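Tetrapyrrole methylase family protein (Chlorobaculum tepidum, PDB 3HH1) probably catalyses the S-adenosylmethionine-dependent 2'-O-methylation of the ribose of a cytidine in 16S rRNA, this chain being the N-terminal tetrapyrrole-methylase-type part of the enzyme. Local coordinates at residues T7-A12 with G79-L84; N17-T22 with K48-E53; A32-C37 with G54-S59. All blocks are in the same frame, centred on the assembly; numbering follows the deposited sequence.

Contact 1 of 3, residues T7-A12 with G79-L84; sequences TLYVVA and GSDVAL
Strands 8-12 and 82-84 run side by side in the same direction, their axes 32° apart, with L8 facing V82, Y9 facing A83 and V10 facing L84. They are inner neighbours in the parallel sheet of this tetrapyrrole methylase domain, and the hydrogen-bond ladder is a regular one: V82 N binds T7 O, Y9 N binds V82 O at 2.8 Å, L84 N binds Y9 O, and V11 N closes it on L84 O. Branched aliphatic residues suit so buried a pair. L8, V82 and L84 share one face of the sheet, under helices 65-77 and 98-106; with CG anti to the backbone N (chi1 -175°), L8 swings CD1 across to within 3.6 Å of V82 CG1. A83 and Y9 lie on the other face, where V11 CG2 also meets the small A83 CB near L29 of helix 23-31. At the strand entrance D81 does polar work. Its OD1 takes the amide N of T7 at 3.1 Å from above the carboxylate plane, while OD2 lies at the edge of the Y9 ring, whose plane is nearly perpendicular to the carboxylate. A water joins the two side chains, 2.7 Å from Y9 OH and donating to D81 OD2 at 2.6 Å.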
ATOM      1  N   THR A   7      -7.052 -14.793   7.582  1.00 18.06           N
ATOM      2  CA  THR A   7      -6.534 -13.973   6.509  1.00 17.29           C
ATOM      3  C   THR A   7      -6.736 -12.518   6.851  1.00 16.57           C
ATOM      4  O   THR A   7      -7.810 -12.127   7.346  1.00 16.02           O
ATOM      5  CB  THR A   7      -7.267 -14.339   5.198  1.00 17.46           C
ATOM      6  OG1 THR A   7      -6.887 -15.670   4.818  1.00 17.96           O
ATOM      7  CG2 THR A   7      -6.939 -13.364   4.040  1.00 18.92           C
ATOM      8  N   LEU A   8      -5.700 -11.713   6.579  1.00 15.18           N
ATOM      9  CA  LEU A   8      -5.825 -10.277   6.610  1.00 15.26           C
ATOM     10  C   LEU A   8      -6.278  -9.806   5.208  1.00 13.22           C
ATOM     11  O   LEU A   8      -5.471  -9.857   4.234  1.00 16.36           O
ATOM     12  CB  LEU A   8      -4.526  -9.606   6.983  1.00 15.31           C
ATOM     13  CG  LEU A   8      -4.621  -8.089   7.147  1.00 17.25           C
ATOM     14  CD1 LEU A   8      -5.624  -7.661   8.328  1.00 18.11           C
ATOM     15  CD2 LEU A   8      -3.270  -7.438   7.343  1.00 20.55           C
ATOM     16  N   TYR A   9      -7.533  -9.394   5.069  1.00 11.99           N
ATOM     17  CA  TYR A   9      -8.037  -8.837   3.807  1.00 12.81           C
ATOM     18  C   TYR A   9      -7.824  -7.344   3.768  1.00 14.24           C
ATOM     19  O   TYR A   9      -8.208  -6.660   4.695  1.00 16.24           O
ATOM     20  CB  TYR A   9      -9.537  -9.100   3.651  1.00 13.10           C
ATOM     21  CG  TYR A   9      -9.854 -10.551   3.428  1.00 14.43           C
ATOM     22  CD1 TYR A   9      -9.570 -11.158   2.225  1.00 16.57           C
ATOM     23  CD2 TYR A   9     -10.391 -11.333   4.449  1.00 14.94           C
ATOM     24  CE1 TYR A   9      -9.823 -12.473   2.015  1.00 18.59           C
ATOM     25  CE2 TYR A   9     -10.630 -12.652   4.259  1.00 17.66           C
ATOM     26  CZ  TYR A   9     -10.369 -13.234   3.031  1.00 18.81           C
ATOM     27  OH  TYR A   9     -10.621 -14.582   2.827  1.00 20.04           O
ATOM     28  N   VAL A  10      -7.152  -6.845   2.748  1.00 14.85           N
ATOM     29  CA  VAL A  10      -6.930  -5.423   2.592  1.00 14.52           C
ATOM     30  C   VAL A  10      -7.982  -4.905   1.591  1.00 16.94           C
ATOM     31  O   VAL A  10      -7.975  -5.267   0.396  1.00 18.54           O
ATOM     32  CB  VAL A  10      -5.498  -5.112   2.129  1.00 14.70           C
ATOM     33  CG1 VAL A  10      -5.317  -3.626   2.071  1.00 13.37           C
ATOM     34  CG2 VAL A  10      -4.465  -5.761   3.114  1.00 12.28           C
ATOM     35  N   VAL A  11      -8.861  -4.036   2.091  1.00 17.02           N
ATOM     36  CA  VAL A  11     -10.013  -3.560   1.369  1.00 19.23           C
ATOM     37  C   VAL A  11      -9.860  -2.067   1.115  1.00 20.95           C
ATOM     38  O   VAL A  11      -9.788  -1.268   2.068  1.00 21.20           O
ATOM     39  CB  VAL A  11     -11.304  -3.850   2.166  1.00 19.13           C
ATOM     40  CG1 VAL A  11     -12.514  -3.464   1.328  1.00 22.72           C
ATOM     41  CG2 VAL A  11     -11.366  -5.348   2.588  1.00 20.10           C
ATOM     42  N   ALA A  12      -9.777  -1.675  -0.161  1.00 22.55           N
ATOM     43  CA  ALA A  12      -9.647  -0.274  -0.527  1.00 24.83           C
ATOM     44  C   ALA A  12     -11.032   0.358  -0.566  1.00 26.16           C
ATOM     45  O   ALA A  12     -11.936  -0.234  -1.124  1.00 28.25           O
ATOM     46  CB  ALA A  12      -8.976  -0.123  -1.904  1.00 25.08           C
ATOM     47  N   GLY A  79      -7.468 -17.791  13.994  1.00 20.30           N
ATOM     48  CA  GLY A  79      -8.267 -18.308  12.878  1.00 21.43           C
ATOM     49  C   GLY A  79      -9.384 -17.380  12.436  1.00 21.55           C
ATOM     50  O   GLY A  79     -10.241 -17.782  11.686  1.00 23.39           O
ATOM     51  N   SER A  80      -9.358 -16.124  12.871  1.00 20.76           N
ATOM     52  CA  SER A  80     -10.362 -15.157  12.480  1.00 21.42           C
ATOM     53  C   SER A  80      -9.817 -14.274  11.366  1.00 20.15           C
ATOM     54  O   SER A  80      -8.681 -13.797  11.460  1.00 21.19           O
ATOM     55  CB  SER A  80     -10.701 -14.284  13.671  1.00 21.56           C
ATOM     56  OG  SER A  80     -11.656 -13.321  13.337  1.00 24.68           O
ATOM     57  N   ASP A  81     -10.604 -14.026  10.329  1.00 18.81           N
ATOM     58  CA  ASP A  81     -10.229 -12.999   9.378  1.00 18.96           C
ATOM     59  C   ASP A  81     -10.298 -11.609   9.976  1.00 17.72           C
ATOM     60  O   ASP A  81     -11.070 -11.350  10.907  1.00 20.52           O
ATOM     61  CB  ASP A  81     -11.118 -13.089   8.162  1.00 19.64           C
ATOM     62  CG  ASP A  81     -11.123 -14.471   7.568  1.00 23.21           C
ATOM     63  OD1 ASP A  81     -10.144 -15.238   7.827  1.00 29.88           O
ATOM     64  OD2 ASP A  81     -12.107 -14.805   6.854  1.00 26.90           O
ATOM     65  N   VAL A  82      -9.498 -10.720   9.423  1.00 17.45           N
ATOM     66  CA  VAL A  82      -9.515  -9.309   9.773  1.00 16.62           C
ATOM     67  C   VAL A  82      -9.510  -8.525   8.474  1.00 16.69           C
ATOM     68  O   VAL A  82      -8.828  -8.936   7.553  1.00 15.00           O
ATOM     69  CB  VAL A  82      -8.260  -8.944  10.610  1.00 16.66           C
ATOM     70  CG1 VAL A  82      -8.175  -7.434  10.853  1.00 14.75           C
ATOM     71  CG2 VAL A  82      -8.263  -9.702  11.939  1.00 17.56           C
ATOM     72  N   ALA A  83     -10.257  -7.409   8.404  1.00 15.59           N
ATOM     73  CA  ALA A  83     -10.254  -6.571   7.229  1.00 16.09           C
ATOM     74  C   ALA A  83      -9.536  -5.279   7.582  1.00 15.23           C
ATOM     75  O   ALA A  83      -9.900  -4.651   8.549  1.00 16.80           O
ATOM     76  CB  ALA A  83     -11.698  -6.268   6.753  1.00 16.05           C
ATOM     77  N   LEU A  84      -8.488  -4.950   6.849  1.00 16.96           N
ATOM     78  CA  LEU A  84      -7.802  -3.657   6.993  1.00 16.95           C
ATOM     79  C   LEU A  84      -8.374  -2.735   5.905  1.00 16.99           C
ATOM     80  O   LEU A  84      -8.308  -3.052   4.726  1.00 15.92           O
ATOM     81  CB  LEU A  84      -6.289  -3.850   6.801  1.00 17.32           C
ATOM     82  CG  LEU A  84      -5.435  -2.584   6.738  1.00 19.06           C
ATOM     83  CD1 LEU A  84      -5.605  -1.773   7.977  1.00 20.42           C
ATOM     84  CD2 LEU A  84      -3.987  -3.054   6.566  1.00 23.16           C
TER
HETATM   85  O   HOH W   1     -11.359 -16.206   4.825  1.00 20.19           O

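Contact 2 of 3, residues N17-T22 with K48-E53; sequences NLDDMT and KHFGIE
H49 and D19 meet through a histidine-carboxylate hydrogen bond that ties the end of helix 40-49 to the 3-10 turn at residues 18-20. H49 NE2 donates to D19 OD1 over 2.7 Å, but the bond is bent, with an N-H...O angle of 151°. The carboxylate and imidazole planes are turned 48° against each other, and the donor comes in from well above the carboxylate plane. The acceptor lies closer to the ring plane of H49, at its edge. L18 covers a face of the same imidazole, its CB making a CH-pi contact 4.1 Å from the ring centroid and its CD1 sitting nearer the rim. A leucine fits here because its aliphatic CB and CD1 can both lie over the flat ring. Within the 3-10 turn, L18 O accepts the amide of M21.

The H49 ring meets F50 edge to face (T-shaped), its CD2 3.6 Å above the centre of the phenyl face. In F50, chi1 of -70° sets CG anti to the carbonyl carbon and carries the ring toward the turn, edge first: F50 CZ comes 3.2 Å from L18 O, which lies in the ring plane. Beyond F50, G51, with its positive phi, completes a Schellman motif that ends the helix, G51 N bonding K48 O. V26 of helix 23-31 also packs on F50. The selenomethionine M21 supplies a Met-aromatic contact, its chain bent at chi3 and its SE approaching the ring obliquely, 3.8 Å from F50 CE2.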
ATOM      1  N   ASN A  17     -19.385   7.800  -3.273  1.00 29.31           N
ATOM      2  CA  ASN A  17     -19.931   6.758  -4.138  1.00 28.84           C
ATOM      3  C   ASN A  17     -19.580   5.391  -3.586  1.00 26.77           C
ATOM      4  O   ASN A  17     -19.142   4.498  -4.311  1.00 26.13           O
ATOM      5  CB  ASN A  17     -19.411   6.887  -5.561  1.00 29.58           C
ATOM      6  CG  ASN A  17     -20.102   7.974  -6.324  1.00 33.98           C
ATOM      7  OD1 ASN A  17     -21.126   8.509  -5.880  1.00 40.16           O
ATOM      8  ND2 ASN A  17     -19.550   8.324  -7.489  1.00 38.37           N
ATOM      9  N   LEU A  18     -19.794   5.250  -2.283  1.00 25.28           N
ATOM     10  CA  LEU A  18     -19.560   3.993  -1.610  1.00 24.26           C
ATOM     11  C   LEU A  18     -20.356   2.845  -2.220  1.00 24.02           C
ATOM     12  O   LEU A  18     -19.923   1.715  -2.162  1.00 22.61           O
ATOM     13  CB  LEU A  18     -19.924   4.111  -0.142  1.00 24.01           C
ATOM     14  CG  LEU A  18     -19.003   5.014   0.676  1.00 24.78           C
ATOM     15  CD1 LEU A  18     -19.444   5.021   2.122  1.00 24.40           C
ATOM     16  CD2 LEU A  18     -17.542   4.560   0.543  1.00 26.93           C
ATOM     17  N   ASP A  19     -21.548   3.132  -2.746  1.00 23.71           N
ATOM     18  CA  ASP A  19     -22.411   2.058  -3.292  1.00 23.81           C
ATOM     19  C   ASP A  19     -21.819   1.419  -4.557  1.00 22.59           C
ATOM     20  O   ASP A  19     -22.273   0.332  -4.977  1.00 21.50           O
ATOM     21  CB  ASP A  19     -23.829   2.570  -3.539  1.00 24.57           C
ATOM     22  CG  ASP A  19     -24.672   2.636  -2.264  1.00 28.21           C
ATOM     23  OD1 ASP A  19     -24.277   2.090  -1.181  1.00 34.25           O
ATOM     24  OD2 ASP A  19     -25.761   3.205  -2.356  1.00 34.13           O
ATOM     25  N   ASP A  20     -20.788   2.046  -5.146  1.00 21.05           N
ATOM     26  CA  ASP A  20     -20.059   1.402  -6.258  1.00 20.72           C
ATOM     27  C   ASP A  20     -19.000   0.364  -5.852  1.00 19.53           C
ATOM     28  O   ASP A  20     -18.412  -0.301  -6.711  1.00 17.19           O
ATOM     29  CB  ASP A  20     -19.448   2.452  -7.190  1.00 22.34           C
ATOM     30  CG  ASP A  20     -20.511   3.137  -8.052  1.00 24.62           C
ATOM     31  OD1 ASP A  20     -21.596   2.542  -8.259  1.00 30.70           O
ATOM     32  OD2 ASP A  20     -20.270   4.274  -8.505  1.00 30.73           O
HETATM   33  N   MSE A  21     -18.765   0.215  -4.555  1.00 17.85           N
HETATM   34  CA  MSE A  21     -17.920  -0.869  -4.065  1.00 17.50           C
HETATM   35  C   MSE A  21     -18.519  -2.196  -4.458  1.00 17.26           C
HETATM   36  O   MSE A  21     -19.751  -2.323  -4.522  1.00 16.49           O
HETATM   37  CB  MSE A  21     -17.801  -0.821  -2.561  1.00 17.97           C
HETATM   38  CG  MSE A  21     -16.988   0.364  -2.108  1.00 21.50           C
HETATM   39 SE   MSE A  21     -16.770   0.336  -0.137  0.80 27.78          SE
HETATM   40  CE  MSE A  21     -16.112  -1.454   0.149  1.00 26.86           C
ATOM     41  N   THR A  22     -17.663  -3.184  -4.701  1.00 15.30           N
ATOM     42  CA  THR A  22     -18.190  -4.506  -5.044  1.00 15.05           C
ATOM     43  C   THR A  22     -18.862  -5.201  -3.877  1.00 15.37           C
ATOM     44  O   THR A  22     -18.506  -5.033  -2.684  1.00 14.81           O
ATOM     45  CB  THR A  22     -17.118  -5.448  -5.624  1.00 15.46           C
ATOM     46  OG1 THR A  22     -16.186  -5.765  -4.584  1.00 15.54           O
ATOM     47  CG2 THR A  22     -16.398  -4.839  -6.835  1.00 15.11           C
ATOM     48  N   LYS A  48     -21.684   2.429   8.850  1.00 25.43           N
ATOM     49  CA  LYS A  48     -23.042   2.881   9.022  1.00 25.50           C
ATOM     50  C   LYS A  48     -23.747   2.914   7.673  1.00 25.46           C
ATOM     51  O   LYS A  48     -24.889   2.501   7.566  1.00 25.57           O
ATOM     52  CB  LYS A  48     -23.068   4.256   9.670  1.00 26.28           C
ATOM     53  CG  LYS A  48     -24.469   4.845   9.862  1.00 28.52           C
ATOM     54  CD  LYS A  48     -24.436   6.351  10.129  1.00 31.95           C
ATOM     55  CE  LYS A  48     -24.618   6.711  11.592  1.00 33.65           C
ATOM     56  NZ  LYS A  48     -24.890   8.180  11.753  1.00 34.69           N
ATOM     57  N   HIS A  49     -23.059   3.394   6.642  1.00 24.45           N
ATOM     58  CA  HIS A  49     -23.641   3.450   5.308  1.00 24.18           C
ATOM     59  C   HIS A  49     -24.163   2.102   4.823  1.00 24.50           C
ATOM     60  O   HIS A  49     -25.218   2.031   4.167  1.00 23.81           O
ATOM     61  CB  HIS A  49     -22.590   3.947   4.324  1.00 23.83           C
ATOM     62  CG  HIS A  49     -23.075   4.054   2.919  1.00 25.97           C
ATOM     63  ND1 HIS A  49     -23.740   5.163   2.447  1.00 30.13           N
ATOM     64  CD2 HIS A  49     -22.974   3.201   1.876  1.00 26.11           C
ATOM     65  CE1 HIS A  49     -24.034   4.986   1.169  1.00 31.78           C
ATOM     66  NE2 HIS A  49     -23.595   3.794   0.806  1.00 30.44           N
ATOM     67  N   PHE A  50     -23.416   1.041   5.095  1.00 23.56           N
ATOM     68  CA  PHE A  50     -23.800  -0.284   4.596  1.00 24.53           C
ATOM     69  C   PHE A  50     -24.595  -1.077   5.627  1.00 25.59           C
ATOM     70  O   PHE A  50     -24.879  -2.274   5.423  1.00 27.16           O
ATOM     71  CB  PHE A  50     -22.590  -1.067   4.185  1.00 24.32           C
ATOM     72  CG  PHE A  50     -21.927  -0.555   2.958  1.00 22.79           C
ATOM     73  CD1 PHE A  50     -22.574  -0.569   1.744  1.00 23.77           C
ATOM     74  CD2 PHE A  50     -20.627  -0.117   3.001  1.00 21.92           C
ATOM     75  CE1 PHE A  50     -21.946  -0.086   0.617  1.00 23.09           C
ATOM     76  CE2 PHE A  50     -20.000   0.326   1.883  1.00 25.02           C
ATOM     77  CZ  PHE A  50     -20.669   0.334   0.674  1.00 22.39           C
ATOM     78  N   GLY A  51     -24.938  -0.430   6.730  1.00 25.76           N
ATOM     79  CA  GLY A  51     -25.676  -1.080   7.806  1.00 26.47           C
ATOM     80  C   GLY A  51     -24.917  -2.216   8.474  1.00 26.60           C
ATOM     81  O   GLY A  51     -25.505  -3.245   8.834  1.00 26.26           O
ATOM     82  N   ILE A  52     -23.614  -2.022   8.645  1.00 25.65           N
ATOM     83  CA  ILE A  52     -22.749  -2.983   9.301  1.00 24.69           C
ATOM     84  C   ILE A  52     -22.696  -2.533  10.754  1.00 24.49           C
ATOM     85  O   ILE A  52     -22.127  -1.491  11.086  1.00 27.86           O
ATOM     86  CB  ILE A  52     -21.378  -3.074   8.578  1.00 22.37           C
ATOM     87  CG1 ILE A  52     -21.594  -3.610   7.144  1.00 24.47           C
ATOM     88  CG2 ILE A  52     -20.320  -3.899   9.392  1.00 23.35           C
ATOM     89  CD1 ILE A  52     -20.366  -3.485   6.200  1.00 23.39           C
ATOM     90  N   GLU A  53     -23.323  -3.309  11.617  1.00 23.94           N
ATOM     91  CA  GLU A  53     -23.474  -2.977  13.024  1.00 23.98           C
ATOM     92  C   GLU A  53     -22.716  -3.911  13.938  1.00 22.82           C
ATOM     93  O   GLU A  53     -22.648  -5.103  13.673  1.00 23.77           O
ATOM     94  CB  GLU A  53     -24.937  -3.088  13.428  1.00 24.76           C
ATOM     95  CG  GLU A  53     -25.831  -2.058  12.827  1.00 28.01           C
ATOM     96  CD  GLU A  53     -27.239  -2.303  13.286  1.00 33.50           C
ATOM     97  OE1 GLU A  53     -27.880  -3.180  12.665  1.00 38.26           O
ATOM     98  OE2 GLU A  53     -27.666  -1.676  14.285  1.00 35.31           O
TER

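Contact 3 of 3, residues A32-C37 with G54-S59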
ATOM      1  N   ALA A  32     -16.276  -9.757   8.672  1.00 16.80           N
ATOM      2  CA  ALA A  32     -14.932  -9.850   9.225  1.00 17.43           C
ATOM      3  C   ALA A  32     -14.965 -10.029  10.704  1.00 17.38           C
ATOM      4  O   ALA A  32     -15.849  -9.515  11.364  1.00 17.77           O
ATOM      5  CB  ALA A  32     -14.131  -8.545   8.881  1.00 17.58           C
ATOM      6  N   GLY A  33     -13.968 -10.720  11.252  1.00 17.91           N
ATOM      7  CA  GLY A  33     -13.867 -10.854  12.706  1.00 17.99           C
ATOM      8  C   GLY A  33     -13.585  -9.507  13.348  1.00 17.27           C
ATOM      9  O   GLY A  33     -13.995  -9.258  14.487  1.00 17.82           O
ATOM     10  N   ALA A  34     -12.883  -8.633  12.636  1.00 16.33           N
ATOM     11  CA  ALA A  34     -12.624  -7.262  13.147  1.00 15.70           C
ATOM     12  C   ALA A  34     -12.240  -6.447  11.959  1.00 17.17           C
ATOM     13  O   ALA A  34     -11.806  -6.996  10.935  1.00 15.94           O
ATOM     14  CB  ALA A  34     -11.470  -7.235  14.179  1.00 16.77           C
ATOM     15  N   ILE A  35     -12.380  -5.138  12.091  1.00 16.41           N
ATOM     16  CA  ILE A  35     -11.958  -4.239  11.047  1.00 17.28           C
ATOM     17  C   ILE A  35     -10.866  -3.370  11.623  1.00 17.57           C
ATOM     18  O   ILE A  35     -11.068  -2.769  12.677  1.00 20.00           O
ATOM     19  CB  ILE A  35     -13.156  -3.427  10.543  1.00 18.29           C
ATOM     20  CG1 ILE A  35     -14.149  -4.380   9.814  1.00 18.92           C
ATOM     21  CG2 ILE A  35     -12.697  -2.256   9.629  1.00 18.29           C
ATOM     22  CD1 ILE A  35     -15.291  -3.733   9.162  1.00 24.72           C
ATOM     23  N   ALA A  36      -9.726  -3.296  10.941  1.00 18.40           N
ATOM     24  CA  ALA A  36      -8.581  -2.480  11.402  1.00 18.37           C
ATOM     25  C   ALA A  36      -8.536  -1.257  10.537  1.00 19.69           C
ATOM     26  O   ALA A  36      -8.732  -1.338   9.304  1.00 18.60           O
ATOM     27  CB  ALA A  36      -7.286  -3.261  11.265  1.00 19.25           C
ATOM     28  N   CYS A  37      -8.304  -0.101  11.145  1.00 19.58           N
ATOM     29  CA  CYS A  37      -8.361   1.100  10.365  1.00 22.31           C
ATOM     30  C   CYS A  37      -7.538   2.153  11.031  1.00 22.97           C
ATOM     31  O   CYS A  37      -7.338   2.122  12.240  1.00 22.62           O
ATOM     32  CB  CYS A  37      -9.808   1.584  10.209  1.00 22.65           C
ATOM     33  SG  CYS A  37     -10.645   1.828  11.802  1.00 32.03           S
ATOM     34  N   GLY A  54     -22.198  -3.348  15.014  1.00 22.03           N
ATOM     35  CA  GLY A  54     -21.628  -4.095  16.123  1.00 21.44           C
ATOM     36  C   GLY A  54     -20.236  -4.651  15.867  1.00 21.02           C
ATOM     37  O   GLY A  54     -19.753  -5.472  16.636  1.00 21.37           O
ATOM     38  N   LYS A  55     -19.577  -4.207  14.806  1.00 20.04           N
ATOM     39  CA  LYS A  55     -18.282  -4.715  14.437  1.00 20.56           C
ATOM     40  C   LYS A  55     -17.160  -4.316  15.414  1.00 19.91           C
ATOM     41  O   LYS A  55     -17.053  -3.156  15.825  1.00 20.21           O
ATOM     42  CB  LYS A  55     -17.969  -4.182  13.059  1.00 20.81           C
ATOM     43  CG  LYS A  55     -16.791  -4.769  12.347  1.00 22.33           C
ATOM     44  CD  LYS A  55     -16.862  -6.291  12.094  1.00 24.24           C
ATOM     45  CE  LYS A  55     -17.940  -6.685  11.149  1.00 22.28           C
ATOM     46  NZ  LYS A  55     -18.209  -8.136  11.226  1.00 19.94           N
ATOM     47  N   ARG A  56     -16.290  -5.248  15.743  1.00 18.87           N
ATOM     48  CA  ARG A  56     -15.087  -4.899  16.542  1.00 19.13           C
ATOM     49  C   ARG A  56     -14.124  -4.105  15.653  1.00 18.85           C
ATOM     50  O   ARG A  56     -13.725  -4.563  14.592  1.00 16.39           O
ATOM     51  CB  ARG A  56     -14.393  -6.129  17.066  1.00 19.04           C
ATOM     52  CG  ARG A  56     -13.185  -5.848  17.886  1.00 21.60           C
ATOM     53  CD  ARG A  56     -12.410  -7.097  18.226  1.00 23.58           C
ATOM     54  NE  ARG A  56     -11.195  -6.720  18.929  1.00 23.23           N
ATOM     55  CZ  ARG A  56     -10.264  -7.576  19.317  1.00 26.31           C
ATOM     56  NH1 ARG A  56     -10.400  -8.866  19.084  1.00 27.69           N
ATOM     57  NH2 ARG A  56      -9.185  -7.132  19.923  1.00 27.20           N
ATOM     58  N   LEU A  57     -13.726  -2.934  16.132  1.00 19.85           N
ATOM     59  CA  LEU A  57     -12.785  -2.090  15.394  1.00 20.24           C
ATOM     60  C   LEU A  57     -11.447  -2.106  16.091  1.00 20.45           C
ATOM     61  O   LEU A  57     -11.384  -2.003  17.325  1.00 21.07           O
ATOM     62  CB  LEU A  57     -13.278  -0.650  15.324  1.00 21.14           C
ATOM     63  CG  LEU A  57     -14.580  -0.386  14.588  1.00 24.68           C
ATOM     64  CD1 LEU A  57     -14.759   1.132  14.506  1.00 27.24           C
ATOM     65  CD2 LEU A  57     -14.614  -1.069  13.201  1.00 27.26           C
ATOM     66  N   VAL A  58     -10.371  -2.204  15.321  1.00 18.93           N
ATOM     67  CA  VAL A  58      -9.006  -2.041  15.869  1.00 19.96           C
ATOM     68  C   VAL A  58      -8.442  -0.747  15.286  1.00 20.40           C
ATOM     69  O   VAL A  58      -8.277  -0.634  14.092  1.00 21.34           O
ATOM     70  CB  VAL A  58      -8.106  -3.220  15.494  1.00 19.45           C
ATOM     71  CG1 VAL A  58      -6.632  -2.966  15.987  1.00 21.56           C
ATOM     72  CG2 VAL A  58      -8.681  -4.534  16.077  1.00 20.61           C
ATOM     73  N   SER A  59      -8.219   0.259  16.106  1.00 21.51           N
ATOM     74  CA  SER A  59      -7.843   1.537  15.590  1.00 22.79           C
ATOM     75  C   SER A  59      -6.328   1.714  15.748  1.00 22.76           C
ATOM     76  O   SER A  59      -5.780   1.575  16.832  1.00 23.29           O
ATOM     77  CB  SER A  59      -8.633   2.634  16.280  1.00 23.88           C
ATOM     78  OG  SER A  59      -8.154   2.800  17.578  1.00 29.79           O
TER
HETATM   79  O   HOH W   2     -16.473  -7.972  15.007  1.00 20.65           O
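K55 starts with CG anti to its own amide N (chi1 -169°), then bends at chi2 and chi3, a folded course that takes it over I35 and brings NZ back to A32 O. This lysine lies at the entrance to a parallel beta-alpha-beta unit, strand 34-37, helix 40-49 and strand 57-59. The ammonium group donates to A32 O at 2.7 Å, in the carbonyl plane on a lone pair, and also to R30 O at the end of helix 23-31. Lysine suits the place because its aliphatic stem crosses I35 at about a right angle, K55 CG lying 3.7 Å from I35 CD1, while its charge answers carbonyl oxygens. With the long stem cut back to an alanine, A32 O would probably lose its side-chain donor and one flank of I35 would be uncovered. Further along, I35 N binds R56 O, V58 N binds I35 O at 2.8 Å and C37 N binds V58 O. I35 CB also packs on L57 CD2, whereas on the other face A34 and A36 are small enough to sit beside V58. R56 reaches out fully extended to Q71 of helix 65-77. Beside K55, a water donates to G33 O and accepts from R56 N, both at 2.8 Å.

Contacts 1 and 3 belong to one sheet: strand 82-87 of contact 1 is bonded on its other side to strand 34-37 of contact 3, with A36 N 2.8 Å from A83 O. Contact 1 is the more buried, between inner strands, and apart from D81 its side chains meet through aliphatic carbon; contact 3 reaches strand 57-59, at one edge of this chain's sheet, where lysine, arginine and water enter. Contact 2 lies at the surface, its centre about 15 Å from that of contact 3 and about 17 Å from contact 1's, and replaces the strand ladder with aromatic rings and one histidine-carboxylate hydrogen bond. Its helix 40-49 is the crossover between contact 3's strands.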